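Local structure of membrane-bound lytic murein transglycosylase (Agrobacterium tumefaciens, 2PNW) at residues V213-L221 with D249-S257. The protein probably cleaves the glycan strands of bacterial cell-wall peptidoglycan as a lytic transglycosylase of the MltA family. Numbering follows the deposited sequence.
Sequences VFSPIGRLL and DGVLWHNRS
I217 meets V251 and L252 where two short helices of the MltA-specific insert domain, 217-223 and 248-252, come into contact, while F214 and S215, just before the first helix, run alongside N255 to S257. The apolar half is aliphatic: CB of I217 lies 3.9 Å from CG1 of V251, I217 CD1 reaches CD2 of L252, and CD2 of L221 borders CG2 of V251. F184 of helix 180-189 touches I217 and L252, and W240 of helix 234-243 touches V251 and L221. In H254, CG anti to the backbone N (chi1 173°) places the imidazole between L220 and S215. L220 CD2 makes a CH-pi contact over one ring face, 4.0 Å from the centroid, and S215 OG lies over the rim of the opposite face. The polar half has one direct hydrogen bond, from S215 N to N255 OD1 (3.1 Å), nearly straight at 164° but with the donor well above the carbonyl plane. The same OD1 approaches F214 CD1 obliquely at 3.5 Å, with ring and amide planes 69° apart. Two waters complete the link. One accepts from R256 N, donates to V213 O and also bonds S215 OG; the other lies in the imidazole plane, 2.7 Å from H254 NE2, and donates to the N-cap carbonyl oxygen, P216 O, at 2.8 Å.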
loop_
_atom_site.group_PDB
_atom_site.type_symbol
_atom_site.label_atom_id
_atom_site.label_comp_id
_atom_site.label_asym_id
_atom_site.label_seq_id
_atom_site.Cartn_x
_atom_site.Cartn_y
_atom_site.Cartn_z
ATOM N N VAL A 213 16.206 -1.753 3.412
ATOM C CA VAL A 213 15.014 -2.072 4.199
ATOM C C VAL A 213 14.321 -0.781 4.646
ATOM O O VAL A 213 14.975 0.269 4.839
ATOM C CB VAL A 213 15.379 -2.981 5.442
ATOM C CG1 VAL A 213 16.200 -2.195 6.492
ATOM C CG2 VAL A 213 14.132 -3.594 6.071
ATOM N N PHE A 214 12.999 -0.856 4.761
ATOM C CA PHE A 214 12.218 0.216 5.358
ATOM C C PHE A 214 12.347 0.172 6.898
ATOM O O PHE A 214 12.220 -0.900 7.500
ATOM C CB PHE A 214 10.748 0.076 4.938
ATOM C CG PHE A 214 9.840 1.108 5.552
ATOM C CD1 PHE A 214 9.769 2.406 5.023
ATOM C CD2 PHE A 214 9.090 0.795 6.691
ATOM C CE1 PHE A 214 8.921 3.391 5.615
ATOM C CE2 PHE A 214 8.278 1.773 7.312
ATOM C CZ PHE A 214 8.186 3.065 6.750
ATOM N N SER A 215 12.628 1.324 7.520
ATOM C CA SER A 215 12.570 1.424 8.992
ATOM C C SER A 215 11.519 2.439 9.419
ATOM O O SER A 215 11.546 3.582 8.959
ATOM C CB SER A 215 13.926 1.797 9.598
ATOM O OG SER A 215 14.913 0.902 9.152
ATOM N N PRO A 216 10.548 2.007 10.245
ATOM C CA PRO A 216 9.488 2.902 10.686
ATOM C C PRO A 216 9.968 3.928 11.723
ATOM O O PRO A 216 10.544 3.544 12.769
ATOM C CB PRO A 216 8.460 1.955 11.289
ATOM C CG PRO A 216 9.243 0.766 11.723
ATOM C CD PRO A 216 10.353 0.627 10.743
ATOM N N ILE A 217 9.737 5.212 11.448
ATOM C CA ILE A 217 10.219 6.252 12.372
ATOM C C ILE A 217 9.376 6.312 13.641
ATOM O O ILE A 217 9.878 6.724 14.684
ATOM C CB ILE A 217 10.383 7.656 11.710
ATOM C CG1 ILE A 217 9.034 8.186 11.199
ATOM C CG2 ILE A 217 11.474 7.609 10.574
ATOM C CD1 ILE A 217 9.088 9.660 10.852
ATOM N N GLY A 218 8.118 5.871 13.561
ATOM C CA GLY A 218 7.246 5.804 14.746
ATOM C C GLY A 218 7.877 4.926 15.817
ATOM O O GLY A 218 7.948 5.286 16.994
ATOM N N ARG A 219 8.365 3.766 15.404
ATOM C CA ARG A 219 8.996 2.836 16.348
ATOM C C ARG A 219 10.276 3.419 16.936
ATOM O O ARG A 219 10.558 3.238 18.126
ATOM C CB ARG A 219 9.259 1.490 15.656
ATOM C CG ARG A 219 9.903 0.411 16.526
ATOM C CD ARG A 219 9.213 0.231 17.880
ATOM N NE ARG A 219 7.809 -0.138 17.769
ATOM C CZ ARG A 219 6.971 -0.205 18.802
ATOM N NH1 ARG A 219 7.396 0.079 20.035
ATOM N NH2 ARG A 219 5.707 -0.557 18.603
ATOM N N LEU A 220 11.044 4.133 16.118
ATOM C CA LEU A 220 12.255 4.786 16.606
ATOM C C LEU A 220 11.894 5.772 17.696
ATOM O O LEU A 220 12.559 5.844 18.729
ATOM C CB LEU A 220 12.978 5.536 15.474
ATOM C CG LEU A 220 14.221 6.343 15.889
ATOM C CD1 LEU A 220 15.230 5.495 16.580
ATOM C CD2 LEU A 220 14.896 7.025 14.700
ATOM N N LEU A 221 10.850 6.556 17.453
ATOM C CA LEU A 221 10.449 7.567 18.434
ATOM C C LEU A 221 9.894 6.930 19.717
ATOM O O LEU A 221 10.191 7.426 20.810
ATOM C CB LEU A 221 9.476 8.576 17.814
ATOM C CG LEU A 221 10.093 9.431 16.704
ATOM C CD1 LEU A 221 9.004 10.267 16.008
ATOM C CD2 LEU A 221 11.221 10.343 17.227
ATOM N N ASP A 249 16.314 15.448 10.333
ATOM C CA ASP A 249 17.132 14.642 9.397
ATOM C C ASP A 249 17.601 13.340 10.015
ATOM O O ASP A 249 17.541 12.293 9.371
ATOM C CB ASP A 249 18.342 15.418 8.833
ATOM C CG ASP A 249 17.945 16.538 7.912
ATOM O OD1 ASP A 249 16.792 16.559 7.420
ATOM O OD2 ASP A 249 18.801 17.416 7.661
ATOM N N GLY A 250 18.085 13.383 11.260
ATOM C CA GLY A 250 18.593 12.159 11.909
ATOM C C GLY A 250 17.543 11.074 12.004
ATOM O O GLY A 250 17.835 9.885 11.828
ATOM N N VAL A 251 16.306 11.493 12.279
ATOM C CA VAL A 251 15.196 10.583 12.412
ATOM C C VAL A 251 14.768 10.065 11.023
ATOM O O VAL A 251 14.597 8.879 10.848
ATOM C CB VAL A 251 14.013 11.259 13.142
ATOM C CG1 VAL A 251 12.741 10.379 13.085
ATOM C CG2 VAL A 251 14.403 11.563 14.629
ATOM N N LEU A 252 14.550 10.962 10.066
ATOM C CA LEU A 252 14.118 10.494 8.724
ATOM C C LEU A 252 15.159 9.556 8.125
ATOM O O LEU A 252 14.819 8.564 7.479
ATOM C CB LEU A 252 13.920 11.679 7.781
ATOM C CG LEU A 252 12.840 12.669 8.256
ATOM C CD1 LEU A 252 12.477 13.630 7.098
ATOM C CD2 LEU A 252 11.588 11.934 8.821
ATOM N N TRP A 253 16.432 9.866 8.344
ATOM C CA TRP A 253 17.518 9.098 7.704
ATOM C C TRP A 253 17.746 7.704 8.313
ATOM O O TRP A 253 18.454 6.860 7.727
ATOM C CB TRP A 253 18.806 9.936 7.702
ATOM C CG TRP A 253 18.759 11.144 6.786
ATOM C CD1 TRP A 253 17.899 11.359 5.743
ATOM C CD2 TRP A 253 19.642 12.271 6.809
ATOM N NE1 TRP A 253 18.166 12.559 5.142
ATOM C CE2 TRP A 253 19.251 13.130 5.761
ATOM C CE3 TRP A 253 20.740 12.642 7.618
ATOM C CZ2 TRP A 253 19.909 14.339 5.495
ATOM C CZ3 TRP A 253 21.397 13.835 7.349
ATOM C CH2 TRP A 253 20.981 14.675 6.294
ATOM N N HIS A 254 17.121 7.453 9.474
ATOM C CA HIS A 254 17.014 6.100 10.057
ATOM C C HIS A 254 16.310 5.185 9.064
ATOM O O HIS A 254 16.575 3.990 9.015
ATOM C CB HIS A 254 16.204 6.158 11.355
ATOM C CG HIS A 254 15.882 4.819 11.944
ATOM N ND1 HIS A 254 16.849 3.991 12.471
ATOM C CD2 HIS A 254 14.696 4.209 12.169
ATOM C CE1 HIS A 254 16.274 2.907 12.966
ATOM N NE2 HIS A 254 14.963 3.011 12.785
ATOM N N ASN A 255 15.385 5.750 8.292
ATOM C CA ASN A 255 14.771 4.996 7.178
ATOM C C ASN A 255 15.653 5.112 5.942
ATOM O O ASN A 255 15.590 6.090 5.190
ATOM C CB ASN A 255 13.350 5.502 6.864
ATOM C CG ASN A 255 12.746 4.760 5.668
ATOM O OD1 ASN A 255 13.023 3.573 5.484
ATOM N ND2 ASN A 255 11.965 5.456 4.849
ATOM N N ARG A 256 16.520 4.129 5.746
ATOM C CA ARG A 256 17.490 4.186 4.653
ATOM C C ARG A 256 16.836 3.970 3.280
ATOM O O ARG A 256 17.409 4.365 2.262
ATOM C CB ARG A 256 18.551 3.094 4.852
ATOM C CG ARG A 256 19.467 3.416 6.024
ATOM C CD ARG A 256 20.544 2.327 6.122
ATOM N NE ARG A 256 21.565 2.468 5.109
ATOM C CZ ARG A 256 22.233 1.449 4.540
ATOM N NH1 ARG A 256 21.943 0.183 4.805
ATOM N NH2 ARG A 256 23.166 1.738 3.653
ATOM N N SER A 257 15.678 3.323 3.270
ATOM C CA SER A 257 14.921 3.120 2.020
ATOM C C SER A 257 14.564 4.470 1.415
ATOM O O SER A 257 14.281 5.422 2.148
ATOM C CB SER A 257 13.618 2.372 2.316
ATOM O OG SER A 257 12.768 2.403 1.167
HETATM O O HOH W 1 16.271 1.462 6.920
HETATM O O HOH W 2 12.617 1.766 13.366
#